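Local coordinates for protein glucose-1-phosphate uridylyltransferase (PDB 2UX8) that probably catalyses the transfer of a uridylyl group from UTP to alpha-D-glucose 1-phosphate, yielding UDP-glucose and diphosphate, at residues A34-M39 / S72-H77; L40-R45 / I271-A276; L151-D156 / V255-T260; D174-Y179 / E199-G204. All blocks are in the same frame, centred on the assembly; numbering follows the deposited sequence.

Interactions 1 and 2 are buried, and both take one side from the loop between strand 16-21 and helix 47-57; their adjoining segments, 34-39 and 40-45, meet two different helices, and each contact also reaches the second subunit. Interactions 3 and 4 are only partly buried and touch no other protein chain. Apolar side chains carry interaction 1, whereas in interaction 2 two valines pack on the backbone of helix 267-279. Interaction 3 combines an apolar pair beside the sheet with an amide and a ring nearer the surface. Interaction 4 joins two loops whose far ends are exposed, and it alone holds bound glucose 1-phosphate.

Interaction 1. Residues A34-M39 / S72-H77; sequences AMPKEM and SALEDH
L74 points its CD1 branch into the bend of residues 36-39, where three side chains meet it from different directions. P36 offers CB, 3.7 Å from L74 CD1. E38 crosses the leucine at about a right angle, and its CB lies 3.8 Å from L74 CD1; its carboxylate end has a weak, long ion pair with K71. M39 instead runs alongside L74 in the opposite sense, with CG 3.9 Å from L74 CD1. Its CG stands anti to the carbonyl carbon (chi1 -69°), and two further bends curl the chain so that CE comes 4.2 Å from A73 CB and also reaches CB of H77. The M39 sulfur, SD, sits 5.3 Å from the centroid of the H77 ring, in an oblique sulfur-aromatic approach 32° off the ring normal; NE2 of that imidazole is hydrogen-bonded to OE1 of Q49. Replacing M39 with an alanine would probably open a gap between L74 and H77 and leave the A73 methyl with less apolar cover. M39 N bonds to P36 O, closing the turn, and I48 of helix 47-57 covers the cluster. Segment 34-39 carries the PKEM end of the signature loop that follows the first core strand in sugar nucleotidyltransferases of the GT-A, Rossmann-like fold.

Interaction 2. Residues L40-R45 / I271-A276; sequences LPVVDR and IQANLA
V42 and V43 lean on one turn of helix 267-279 around N274, joining the loop after the first strand of the GT-A nucleotidyltransferase fold to a helix near the C-terminal end of the chain. V42 CG1 lies 4.0 Å from A273 O and 4.5 Å from A273 CB, and is carried there by standing anti to its own backbone nitrogen (chi1 165°). Backbones come close as well: N274 CA makes a CA-H...O contact of 3.6 Å with V42 O, with an angle of 143° at the hydrogen. The modelled place of the N274 side-chain oxygen, crowded against the same carbonyl, is doubtful, and no hydrogen bond crosses between the segments; N274 ND2 is hydrogen-bonded to F270 O, one turn earlier in the same helix. One shell out, V277 of the same helix touches both valines, while L47 and Y50 of helix 47-57 also pack on V42. D44 holds a salt bridge with R281 and its neighbour R45 one with D53. P41 meets P41 of the second subunit. Within the loop, V42 N bonds to R45 O at 2.9 Å. V43 CG2 rests 3.9 Å from N274 O.

Interaction 3. Residues L151-D156 / V255-T260; sequences LKQMVD and VTFQGT
The amide of Q153 and the ring of F257 are turned 31° from each other, their side chains crossing at about a right angle, with Q153 CD 3.6 Å from F257 CD1. One face of the phenyl ring carries the backbone nitrogen of G259, 3.8 Å above the plane and offset toward the rim; T260 O lies at its edge, in the plane. On the Q258 side chain, which is poorly ordered, CG is modelled 3.6 Å from Q153 CD. Extended beyond CG, the Q153 chain thus spans from the helix to the inverse gamma turn centred on Q258. Losing this reach to an alanine is likely to open a gap between the F257 ring and the turn at Q258. These residues belong to an alpha/beta layer of the GT-A fold: helix 150-161 packs beside strand 164-170, which pairs in parallel with strand 252-256. Deeper in, M154 CG meets V255 CB at 4.0 Å, the two side chains passing at a slant, and both touch L165 of strand 164-170. M154 also packs on R215 and I217, and its side chain lies about 6 Å from that of Y216, a glucose 1-phosphate-binding residue. F257 additionally touches C167, while T256 OG1 bonds to V190 O.

Interaction 4. Residues D174-Y179 / E199-G204; sequences DQTHRY and EKPAPG. With G1P (1-O-phosphono-alpha-D-glucopyranose), chain K.
E199 OE2 accepts two hydrogen bonds from bound glucose 1-phosphate, from O3 and from O2, each modelled at a very short 2.5 Å. The carboxylate thus grips two neighbouring hydroxyls of the sugar, while Y179 approaches from the other loop, its CB 3.4 Å from the ligand O4, which lies at the edge of the tyrosine ring. The ligand is also hydrogen-bonded to V212 O and G180 N. The extended K200 side chain lies along the backbone of 177-178, its CB 3.1 Å from H177 O and its CE 3.1 Å from R178 O. P201 crosses T176 at about a right angle, with CG 3.6 Å from T176 CG2, and H177 CA makes a CA-H...O contact with P201 O. The two loops flank the antiparallel hairpin of strands 181-188 and 191-198, one leading in and one leading out, and I181 of its first strand touches both T176 and P201.

Interaction 1. Residues A34-M39 / S72-H77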
loop_
_atom_site.group_PDB
_atom_site.type_symbol
_atom_site.label_atom_id
_atom_site.label_comp_id
_atom_site.label_asym_id
_atom_site.label_seq_id
_atom_site.Cartn_x
_atom_site.Cartn_y
_atom_site.Cartn_z
ATOM N N ALA C 34 -1.460 -3.075 12.524
ATOM C CA ALA C 34 -1.076 -2.777 11.154
ATOM C C ALA C 34 -1.360 -3.982 10.262
ATOM O O ALA C 34 -1.073 -3.973 9.067
ATOM C CB ALA C 34 0.386 -2.417 11.099
ATOM N N MET C 35 -1.918 -5.025 10.864
ATOM C CA MET C 35 -2.264 -6.259 10.168
ATOM C C MET C 35 -3.758 -6.489 10.264
ATOM O O MET C 35 -4.334 -6.400 11.345
ATOM C CB MET C 35 -1.581 -7.466 10.816
ATOM C CG MET C 35 -0.224 -7.849 10.257
ATOM S SD MET C 35 -0.165 -8.200 8.461
ATOM C CE MET C 35 -1.562 -9.240 8.245
ATOM N N PRO C 36 -4.410 -6.786 9.139
ATOM C CA PRO C 36 -5.848 -7.021 9.226
ATOM C C PRO C 36 -6.093 -8.247 10.111
ATOM O O PRO C 36 -5.390 -9.261 10.010
ATOM C CB PRO C 36 -6.247 -7.268 7.778
ATOM C CG PRO C 36 -5.222 -6.484 7.000
ATOM C CD PRO C 36 -3.952 -6.759 7.743
ATOM N N LYS C 37 -7.069 -8.129 10.999
ATOM C CA LYS C 37 -7.455 -9.200 11.901
ATOM C C LYS C 37 -7.803 -10.445 11.089
ATOM O O LYS C 37 -7.491 -11.568 11.475
ATOM C CB LYS C 37 -8.668 -8.719 12.695
ATOM C CG LYS C 37 -9.513 -9.794 13.311
ATOM C CD LYS C 37 -8.829 -10.414 14.499
ATOM C CE LYS C 37 -9.771 -11.365 15.210
ATOM N NZ LYS C 37 -10.995 -10.680 15.744
ATOM N N GLU C 38 -8.442 -10.218 9.948
ATOM C CA GLU C 38 -8.866 -11.295 9.074
ATOM C C GLU C 38 -7.701 -12.068 8.476
ATOM O O GLU C 38 -7.891 -13.118 7.865
ATOM C CB GLU C 38 -9.747 -10.738 7.949
ATOM C CG GLU C 38 -10.998 -9.990 8.408
ATOM C CD GLU C 38 -10.762 -8.500 8.643
ATOM O OE1 GLU C 38 -9.737 -7.978 8.172
ATOM O OE2 GLU C 38 -11.611 -7.840 9.281
ATOM N N MET C 39 -6.496 -11.546 8.647
ATOM C CA MET C 39 -5.316 -12.190 8.107
ATOM C C MET C 39 -4.576 -13.025 9.138
ATOM O O MET C 39 -3.601 -13.689 8.801
ATOM C CB MET C 39 -4.371 -11.149 7.528
ATOM C CG MET C 39 -4.876 -10.469 6.294
ATOM S SD MET C 39 -5.043 -11.622 4.961
ATOM C CE MET C 39 -3.357 -11.953 4.590
ATOM N N SER C 72 -4.743 -3.858 2.477
ATOM C CA SER C 72 -4.290 -4.262 1.149
ATOM C C SER C 72 -3.920 -5.745 1.121
ATOM O O SER C 72 -4.066 -6.425 0.097
ATOM C CB SER C 72 -3.061 -3.456 0.741
ATOM O OG SER C 72 -3.082 -2.173 1.325
ATOM N N ALA C 73 -3.418 -6.235 2.246
ATOM C CA ALA C 73 -3.014 -7.628 2.352
ATOM C C ALA C 73 -4.138 -8.572 1.933
ATOM O O ALA C 73 -3.906 -9.580 1.270
ATOM C CB ALA C 73 -2.583 -7.925 3.777
ATOM N N LEU C 74 -5.359 -8.238 2.319
ATOM C CA LEU C 74 -6.495 -9.062 1.975
ATOM C C LEU C 74 -6.644 -9.124 0.478
ATOM O O LEU C 74 -7.043 -10.142 -0.075
ATOM C CB LEU C 74 -7.770 -8.482 2.573
ATOM C CG LEU C 74 -8.460 -9.351 3.617
ATOM C CD1 LEU C 74 -8.135 -8.861 5.013
ATOM C CD2 LEU C 74 -9.948 -9.284 3.381
ATOM N N GLU C 75 -6.319 -8.019 -0.174
ATOM C CA GLU C 75 -6.446 -7.933 -1.618
ATOM C C GLU C 75 -5.330 -8.681 -2.338
ATOM O O GLU C 75 -5.566 -9.412 -3.302
ATOM C CB GLU C 75 -6.445 -6.468 -2.024
ATOM C CG GLU C 75 -7.339 -6.170 -3.189
ATOM C CD GLU C 75 -7.587 -4.697 -3.342
ATOM O OE1 GLU C 75 -7.542 -3.996 -2.307
ATOM O OE2 GLU C 75 -7.841 -4.246 -4.482
ATOM N N ASP C 76 -4.111 -8.502 -1.851
ATOM C CA ASP C 76 -2.963 -9.148 -2.454
ATOM C C ASP C 76 -2.989 -10.652 -2.270
ATOM O O ASP C 76 -2.561 -11.405 -3.149
ATOM C CB ASP C 76 -1.682 -8.578 -1.866
ATOM C CG ASP C 76 -1.525 -7.108 -2.159
ATOM O OD1 ASP C 76 -1.949 -6.681 -3.249
ATOM O OD2 ASP C 76 -0.971 -6.379 -1.314
ATOM N N HIS C 77 -3.503 -11.082 -1.126
ATOM C CA HIS C 77 -3.575 -12.496 -0.827
ATOM C C HIS C 77 -4.340 -13.292 -1.885
ATOM O O HIS C 77 -4.012 -14.447 -2.142
ATOM C CB HIS C 77 -4.230 -12.713 0.534
ATOM C CG HIS C 77 -4.336 -14.153 0.916
ATOM N ND1 HIS C 77 -3.287 -14.851 1.476
ATOM C CD2 HIS C 77 -5.342 -15.044 0.756
ATOM C CE1 HIS C 77 -3.643 -16.112 1.645
ATOM N NE2 HIS C 77 -4.883 -16.256 1.216
#

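Interaction 2. Residues L40-R45 / I271-A276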
loop_
_atom_site.group_PDB
_atom_site.type_symbol
_atom_site.label_atom_id
_atom_site.label_comp_id
_atom_site.label_asym_id
_atom_site.label_seq_id
_atom_site.Cartn_x
_atom_site.Cartn_y
_atom_site.Cartn_z
ATOM N N LEU C 40 -5.018 -12.990 10.393
ATOM C CA LEU C 40 -4.362 -13.799 11.413
ATOM C C LEU C 40 -4.494 -15.243 10.969
ATOM O O LEU C 40 -5.545 -15.669 10.486
ATOM C CB LEU C 40 -4.993 -13.603 12.793
ATOM C CG LEU C 40 -4.788 -12.222 13.426
ATOM C CD1 LEU C 40 -5.187 -12.266 14.888
ATOM C CD2 LEU C 40 -3.337 -11.814 13.312
ATOM N N PRO C 41 -3.419 -16.013 11.111
ATOM C CA PRO C 41 -3.427 -17.420 10.697
ATOM C C PRO C 41 -3.904 -18.451 11.692
ATOM O O PRO C 41 -3.609 -18.353 12.884
ATOM C CB PRO C 41 -1.974 -17.671 10.330
ATOM C CG PRO C 41 -1.248 -16.847 11.386
ATOM C CD PRO C 41 -2.062 -15.564 11.473
ATOM N N VAL C 42 -4.656 -19.435 11.207
ATOM C CA VAL C 42 -5.025 -20.489 12.103
ATOM C C VAL C 42 -3.928 -21.539 12.057
ATOM O O VAL C 42 -3.793 -22.220 12.971
ATOM C CB VAL C 42 -6.391 -21.126 11.843
ATOM C CG1 VAL C 42 -6.494 -22.436 12.611
ATOM C CG2 VAL C 42 -7.482 -20.204 12.362
ATOM N N VAL C 43 -3.135 -21.747 11.046
ATOM C CA VAL C 43 -2.050 -22.706 11.265
ATOM C C VAL C 43 -1.145 -22.217 10.186
ATOM O O VAL C 43 -0.019 -21.803 10.404
ATOM C CB VAL C 43 -2.444 -24.181 10.990
ATOM C CG1 VAL C 43 -1.195 -25.004 10.825
ATOM C CG2 VAL C 43 -3.248 -24.754 12.151
ATOM N N ASP C 44 -1.698 -22.220 8.994
ATOM C CA ASP C 44 -0.953 -21.756 7.861
ATOM C C ASP C 44 -1.824 -21.035 6.864
ATOM O O ASP C 44 -1.376 -20.720 5.768
ATOM C CB ASP C 44 -0.200 -22.905 7.196
ATOM C CG ASP C 44 -1.070 -24.095 6.937
ATOM O OD1 ASP C 44 -2.225 -24.069 7.366
ATOM O OD2 ASP C 44 -0.605 -25.059 6.311
ATOM N N ARG C 45 -3.074 -20.785 7.237
ATOM C CA ARG C 45 -3.975 -20.043 6.373
ATOM C C ARG C 45 -4.646 -18.953 7.188
ATOM O O ARG C 45 -4.927 -19.134 8.373
ATOM C CB ARG C 45 -5.076 -20.929 5.768
ATOM C CG ARG C 45 -4.840 -22.409 5.849
ATOM C CD ARG C 45 -5.869 -23.156 5.033
ATOM N NE ARG C 45 -5.428 -23.361 3.662
ATOM C CZ ARG C 45 -6.223 -23.252 2.608
ATOM N NH1 ARG C 45 -7.485 -22.935 2.782
ATOM N NH2 ARG C 45 -5.775 -23.473 1.385
ATOM N N ILE C 271 -6.350 -19.262 19.983
ATOM C CA ILE C 271 -5.359 -20.262 20.343
ATOM C C ILE C 271 -5.920 -21.682 20.293
ATOM O O ILE C 271 -5.266 -22.605 19.798
ATOM C CB ILE C 271 -4.758 -19.938 21.725
ATOM C CG1 ILE C 271 -3.692 -18.853 21.550
ATOM C CG2 ILE C 271 -4.149 -21.185 22.357
ATOM C CD1 ILE C 271 -3.410 -18.059 22.788
ATOM N N GLN C 272 -7.143 -21.849 20.785
ATOM C CA GLN C 272 -7.772 -23.155 20.772
ATOM C C GLN C 272 -7.953 -23.643 19.345
ATOM O O GLN C 272 -7.718 -24.810 19.058
ATOM C CB GLN C 272 -9.108 -23.101 21.510
ATOM C CG GLN C 272 -8.946 -23.079 23.010
ATOM C CD GLN C 272 -10.210 -22.670 23.722
ATOM O OE1 GLN C 272 -11.311 -22.918 23.239
ATOM N NE2 GLN C 272 -10.063 -22.046 24.885
ATOM N N ALA C 273 -8.354 -22.752 18.448
ATOM C CA ALA C 273 -8.535 -23.141 17.054
ATOM C C ALA C 273 -7.224 -23.650 16.462
ATOM O O ALA C 273 -7.202 -24.693 15.799
ATOM C CB ALA C 273 -9.051 -21.969 16.231
ATOM N N ASN C 274 -6.139 -22.913 16.703
ATOM C CA ASN C 274 -4.813 -23.279 16.207
ATOM C C ASN C 274 -4.416 -24.668 16.679
ATOM O O ASN C 274 -3.864 -25.466 15.926
ATOM C CB ASN C 274 -3.772 -22.274 16.704
ATOM C CG ASN C 274 -3.566 -21.118 15.744
ATOM O OD1 ASN C 274 -2.765 -21.216 14.817
ATOM N ND2 ASN C 274 -4.294 -20.019 15.958
ATOM N N LEU C 275 -4.691 -24.946 17.940
ATOM C CA LEU C 275 -4.356 -26.229 18.517
ATOM C C LEU C 275 -5.166 -27.357 17.878
ATOM O O LEU C 275 -4.627 -28.411 17.510
ATOM C CB LEU C 275 -4.615 -26.186 20.018
ATOM C CG LEU C 275 -4.446 -27.506 20.749
ATOM C CD1 LEU C 275 -3.064 -28.067 20.469
ATOM C CD2 LEU C 275 -4.668 -27.280 22.231
ATOM N N ALA C 276 -6.468 -27.123 17.758
ATOM C CA ALA C 276 -7.376 -28.097 17.182
ATOM C C ALA C 276 -6.952 -28.491 15.785
ATOM O O ALA C 276 -6.846 -29.669 15.468
ATOM C CB ALA C 276 -8.791 -27.537 17.152
#

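Interaction 3. Residues L151-D156 / V255-T260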
loop_
_atom_site.group_PDB
_atom_site.type_symbol
_atom_site.label_atom_id
_atom_site.label_comp_id
_atom_site.label_asym_id
_atom_site.label_seq_id
_atom_site.Cartn_x
_atom_site.Cartn_y
_atom_site.Cartn_z
ATOM N N LEU C 151 -21.081 -23.435 5.562
ATOM C CA LEU C 151 -21.895 -22.903 4.476
ATOM C C LEU C 151 -22.481 -23.990 3.581
ATOM O O LEU C 151 -23.616 -23.864 3.112
ATOM C CB LEU C 151 -21.079 -21.907 3.650
ATOM C CG LEU C 151 -21.728 -20.558 3.307
ATOM C CD1 LEU C 151 -22.267 -20.582 1.890
ATOM C CD2 LEU C 151 -22.813 -20.215 4.327
ATOM N N LYS C 152 -21.718 -25.053 3.345
ATOM C CA LYS C 152 -22.210 -26.143 2.515
ATOM C C LYS C 152 -23.380 -26.832 3.216
ATOM O O LYS C 152 -24.399 -27.103 2.593
ATOM C CB LYS C 152 -21.105 -27.160 2.222
ATOM C CG LYS C 152 -21.577 -28.323 1.351
ATOM C CD LYS C 152 -22.113 -27.813 0.016
ATOM C CE LYS C 152 -23.021 -28.821 -0.681
ATOM N NZ LYS C 152 -22.342 -30.105 -0.965
ATOM N N GLN C 153 -23.243 -27.105 4.509
ATOM C CA GLN C 153 -24.326 -27.733 5.253
ATOM C C GLN C 153 -25.559 -26.850 5.161
ATOM O O GLN C 153 -26.678 -27.334 4.992
ATOM C CB GLN C 153 -23.942 -27.917 6.719
ATOM C CG GLN C 153 -22.713 -28.782 6.913
ATOM C CD GLN C 153 -22.418 -29.094 8.366
ATOM O OE1 GLN C 153 -21.333 -29.560 8.698
ATOM N NE2 GLN C 153 -23.383 -28.846 9.237
ATOM N N MET C 154 -25.345 -25.544 5.249
ATOM C CA MET C 154 -26.437 -24.586 5.187
ATOM C C MET C 154 -27.107 -24.515 3.832
ATOM O O MET C 154 -28.340 -24.431 3.745
ATOM C CB MET C 154 -25.946 -23.198 5.582
ATOM C CG MET C 154 -25.926 -22.986 7.077
ATOM S SD MET C 154 -25.376 -21.355 7.533
ATOM C CE MET C 154 -26.824 -20.395 7.243
ATOM N N VAL C 155 -26.304 -24.542 2.776
ATOM C CA VAL C 155 -26.851 -24.481 1.427
ATOM C C VAL C 155 -27.654 -25.764 1.159
ATOM O O VAL C 155 -28.667 -25.749 0.454
ATOM C CB VAL C 155 -25.724 -24.297 0.371
ATOM C CG1 VAL C 155 -24.882 -25.531 0.292
ATOM C CG2 VAL C 155 -26.317 -23.992 -0.976
ATOM N N ASP C 156 -27.204 -26.868 1.741
ATOM C CA ASP C 156 -27.889 -28.148 1.600
ATOM C C ASP C 156 -29.317 -28.018 2.108
ATOM O O ASP C 156 -30.257 -28.523 1.493
ATOM C CB ASP C 156 -27.160 -29.231 2.399
ATOM C CG ASP C 156 -25.982 -29.820 1.643
ATOM O OD1 ASP C 156 -25.120 -30.478 2.270
ATOM O OD2 ASP C 156 -25.919 -29.638 0.409
ATOM N N VAL C 255 -29.831 -23.089 11.547
ATOM C CA VAL C 255 -29.148 -24.330 11.227
ATOM C C VAL C 255 -28.063 -24.617 12.257
ATOM O O VAL C 255 -27.271 -23.741 12.590
ATOM C CB VAL C 255 -28.501 -24.254 9.841
ATOM C CG1 VAL C 255 -27.888 -25.587 9.489
ATOM C CG2 VAL C 255 -29.538 -23.844 8.805
ATOM N N THR C 256 -28.038 -25.837 12.781
ATOM C CA THR C 256 -27.013 -26.188 13.745
ATOM C C THR C 256 -25.899 -26.887 12.973
ATOM O O THR C 256 -26.140 -27.788 12.170
ATOM C CB THR C 256 -27.569 -27.080 14.873
ATOM O OG1 THR C 256 -28.244 -28.202 14.308
ATOM C CG2 THR C 256 -28.548 -26.295 15.728
ATOM N N PHE C 257 -24.681 -26.431 13.217
ATOM C CA PHE C 257 -23.499 -26.928 12.540
ATOM C C PHE C 257 -22.971 -28.268 13.033
ATOM O O PHE C 257 -22.811 -28.483 14.230
ATOM C CB PHE C 257 -22.407 -25.855 12.639
ATOM C CG PHE C 257 -21.113 -26.236 11.992
ATOM C CD1 PHE C 257 -21.085 -26.700 10.677
ATOM C CD2 PHE C 257 -19.916 -26.097 12.686
ATOM C CE1 PHE C 257 -19.875 -27.018 10.056
ATOM C CE2 PHE C 257 -18.701 -26.408 12.089
ATOM C CZ PHE C 257 -18.675 -26.870 10.765
ATOM N N GLN C 258 -22.697 -29.162 12.085
ATOM C CA GLN C 258 -22.156 -30.481 12.382
ATOM C C GLN C 258 -20.643 -30.318 12.450
ATOM O O GLN C 258 -19.915 -30.670 11.514
ATOM C CB GLN C 258 -22.509 -31.445 11.262
ATOM C CG GLN C 258 -23.928 -31.303 10.801
ATOM C CD GLN C 258 -24.875 -32.170 11.577
ATOM O OE1 GLN C 258 -25.355 -33.175 11.063
ATOM N NE2 GLN C 258 -25.148 -31.799 12.825
ATOM N N GLY C 259 -20.181 -29.760 13.559
ATOM C CA GLY C 259 -18.761 -29.538 13.750
ATOM C C GLY C 259 -18.635 -28.587 14.914
ATOM O O GLY C 259 -19.625 -28.314 15.589
ATOM N N THR C 260 -17.433 -28.090 15.176
ATOM C CA THR C 260 -17.273 -27.152 16.271
ATOM C C THR C 260 -16.824 -25.784 15.776
ATOM O O THR C 260 -16.072 -25.648 14.800
ATOM C CB THR C 260 -16.298 -27.677 17.332
ATOM O OG1 THR C 260 -15.106 -28.137 16.696
ATOM C CG2 THR C 260 -16.927 -28.815 18.110
#

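Interaction 4. Residues D174-Y179 / E199-G204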
loop_
_atom_site.group_PDB
_atom_site.type_symbol
_atom_site.label_atom_id
_atom_site.label_comp_id
_atom_site.label_asym_id
_atom_site.label_seq_id
_atom_site.Cartn_x
_atom_site.Cartn_y
_atom_site.Cartn_z
ATOM N N ASP C 174 -25.033 -16.650 30.795
ATOM C CA ASP C 174 -24.294 -15.406 30.994
ATOM C C ASP C 174 -23.637 -14.913 29.715
ATOM O O ASP C 174 -22.919 -13.916 29.722
ATOM C CB ASP C 174 -23.234 -15.562 32.100
ATOM C CG ASP C 174 -23.026 -17.006 32.533
ATOM O OD1 ASP C 174 -24.001 -17.777 32.550
ATOM O OD2 ASP C 174 -21.884 -17.368 32.884
ATOM N N GLN C 175 -23.916 -15.604 28.613
ATOM C CA GLN C 175 -23.345 -15.278 27.310
ATOM C C GLN C 175 -24.346 -14.665 26.345
ATOM O O GLN C 175 -23.970 -14.013 25.372
ATOM C CB GLN C 175 -22.798 -16.547 26.665
ATOM C CG GLN C 175 -21.375 -16.416 26.215
ATOM C CD GLN C 175 -20.456 -16.185 27.384
ATOM O OE1 GLN C 175 -20.194 -17.097 28.167
ATOM N NE2 GLN C 175 -19.974 -14.957 27.525
ATOM N N THR C 176 -25.622 -14.898 26.615
ATOM C CA THR C 176 -26.703 -14.426 25.760
ATOM C C THR C 176 -26.747 -12.941 25.396
ATOM O O THR C 176 -27.196 -12.585 24.308
ATOM C CB THR C 176 -28.057 -14.837 26.363
ATOM O OG1 THR C 176 -28.181 -16.259 26.306
ATOM C CG2 THR C 176 -29.204 -14.227 25.599
ATOM N N HIS C 177 -26.278 -12.076 26.283
ATOM C CA HIS C 177 -26.312 -10.642 26.013
ATOM C C HIS C 177 -25.303 -10.199 24.952
ATOM O O HIS C 177 -25.251 -9.019 24.600
ATOM C CB HIS C 177 -26.054 -9.873 27.310
ATOM C CG HIS C 177 -24.651 -10.006 27.814
ATOM N ND1 HIS C 177 -23.668 -9.083 27.526
ATOM C CD2 HIS C 177 -24.049 -10.990 28.526
ATOM C CE1 HIS C 177 -22.520 -9.492 28.039
ATOM N NE2 HIS C 177 -22.724 -10.647 28.649
ATOM N N ARG C 178 -24.510 -11.138 24.440
ATOM C CA ARG C 178 -23.493 -10.812 23.441
ATOM C C ARG C 178 -23.893 -11.178 22.019
ATOM O O ARG C 178 -23.206 -10.814 21.064
ATOM C CB ARG C 178 -22.187 -11.543 23.746
ATOM C CG ARG C 178 -21.781 -11.587 25.200
ATOM C CD ARG C 178 -20.577 -12.505 25.369
ATOM N NE ARG C 178 -19.381 -11.933 24.763
ATOM C CZ ARG C 178 -18.336 -12.641 24.352
ATOM N NH1 ARG C 178 -18.341 -13.959 24.476
ATOM N NH2 ARG C 178 -17.288 -12.026 23.821
ATOM N N TYR C 179 -24.988 -11.908 21.868
ATOM C CA TYR C 179 -25.403 -12.325 20.539
ATOM C C TYR C 179 -26.826 -11.924 20.236
ATOM O O TYR C 179 -27.527 -11.371 21.081
ATOM C CB TYR C 179 -25.325 -13.848 20.401
ATOM C CG TYR C 179 -24.033 -14.512 20.846
ATOM C CD1 TYR C 179 -23.676 -14.573 22.195
ATOM C CD2 TYR C 179 -23.199 -15.137 19.919
ATOM C CE1 TYR C 179 -22.525 -15.249 22.603
ATOM C CE2 TYR C 179 -22.049 -15.810 20.318
ATOM C CZ TYR C 179 -21.720 -15.865 21.658
ATOM O OH TYR C 179 -20.594 -16.551 22.052
ATOM N N GLU C 199 -31.425 -8.446 19.007
ATOM C CA GLU C 199 -29.973 -8.220 19.009
ATOM C C GLU C 199 -29.547 -8.078 20.468
ATOM O O GLU C 199 -30.199 -7.401 21.192
ATOM C CB GLU C 199 -29.656 -6.909 18.274
ATOM C CG GLU C 199 -28.544 -6.969 17.230
ATOM C CD GLU C 199 -27.340 -7.767 17.672
ATOM O OE1 GLU C 199 -26.848 -7.557 18.792
ATOM O OE2 GLU C 199 -26.874 -8.604 16.886
ATOM N N LYS C 200 -28.471 -8.703 20.911
ATOM C CA LYS C 200 -28.021 -8.585 22.307
ATOM C C LYS C 200 -29.032 -8.174 23.400
ATOM O O LYS C 200 -28.990 -7.049 23.904
ATOM C CB LYS C 200 -26.826 -7.632 22.375
ATOM C CG LYS C 200 -25.640 -8.071 21.549
ATOM C CD LYS C 200 -24.382 -7.322 21.940
ATOM C CE LYS C 200 -23.207 -7.764 21.087
ATOM N NZ LYS C 200 -21.922 -7.159 21.509
ATOM N N PRO C 201 -29.928 -9.091 23.806
ATOM C CA PRO C 201 -30.919 -8.781 24.844
ATOM C C PRO C 201 -30.258 -8.496 26.195
ATOM O O PRO C 201 -29.093 -8.832 26.400
ATOM C CB PRO C 201 -31.769 -10.041 24.884
ATOM C CG PRO C 201 -30.765 -11.109 24.577
ATOM C CD PRO C 201 -30.004 -10.512 23.421
ATOM N N ALA C 202 -31.006 -7.878 27.107
ATOM C CA ALA C 202 -30.499 -7.567 28.441
ATOM C C ALA C 202 -30.398 -8.880 29.208
ATOM O O ALA C 202 -31.129 -9.826 28.923
ATOM C CB ALA C 202 -31.445 -6.612 29.148
ATOM N N PRO C 203 -29.505 -8.954 30.204
ATOM C CA PRO C 203 -29.336 -10.183 30.983
ATOM C C PRO C 203 -30.484 -10.621 31.889
ATOM O O PRO C 203 -30.306 -10.752 33.078
ATOM C CB PRO C 203 -28.064 -9.906 31.773
ATOM C CG PRO C 203 -28.170 -8.448 32.040
ATOM C CD PRO C 203 -28.614 -7.892 30.706
ATOM N N GLY C 204 -31.658 -10.869 31.339
ATOM C CA GLY C 204 -32.761 -11.300 32.173
ATOM C C GLY C 204 -33.935 -11.378 31.240
ATOM O O GLY C 204 -35.003 -11.891 31.578
HETATM C C1 G1P K . -23.213 -10.026 14.960
HETATM C C2 G1P K . -24.754 -10.071 14.949
HETATM C C3 G1P K . -25.230 -10.895 16.157
HETATM C C4 G1P K . -24.667 -12.306 16.014
HETATM C C5 G1P K . -23.125 -12.209 15.994
HETATM C C6 G1P K . -22.535 -13.619 15.830
HETATM O O1 G1P K . -22.772 -9.352 16.161
HETATM O O2 G1P K . -25.259 -8.740 15.039
HETATM O O3 G1P K . -26.650 -10.954 16.165
HETATM O O4 G1P K . -25.094 -13.094 17.124
HETATM O O5 G1P K . -22.687 -11.390 14.873
HETATM O O6 G1P K . -21.106 -13.563 15.799
HETATM P P G1P K . -21.167 -9.112 16.118
HETATM O O1P G1P K . -20.783 -8.334 14.914
HETATM O O2P G1P K . -20.721 -8.334 17.445
HETATM O O3P G1P K . -20.398 -10.529 16.094
#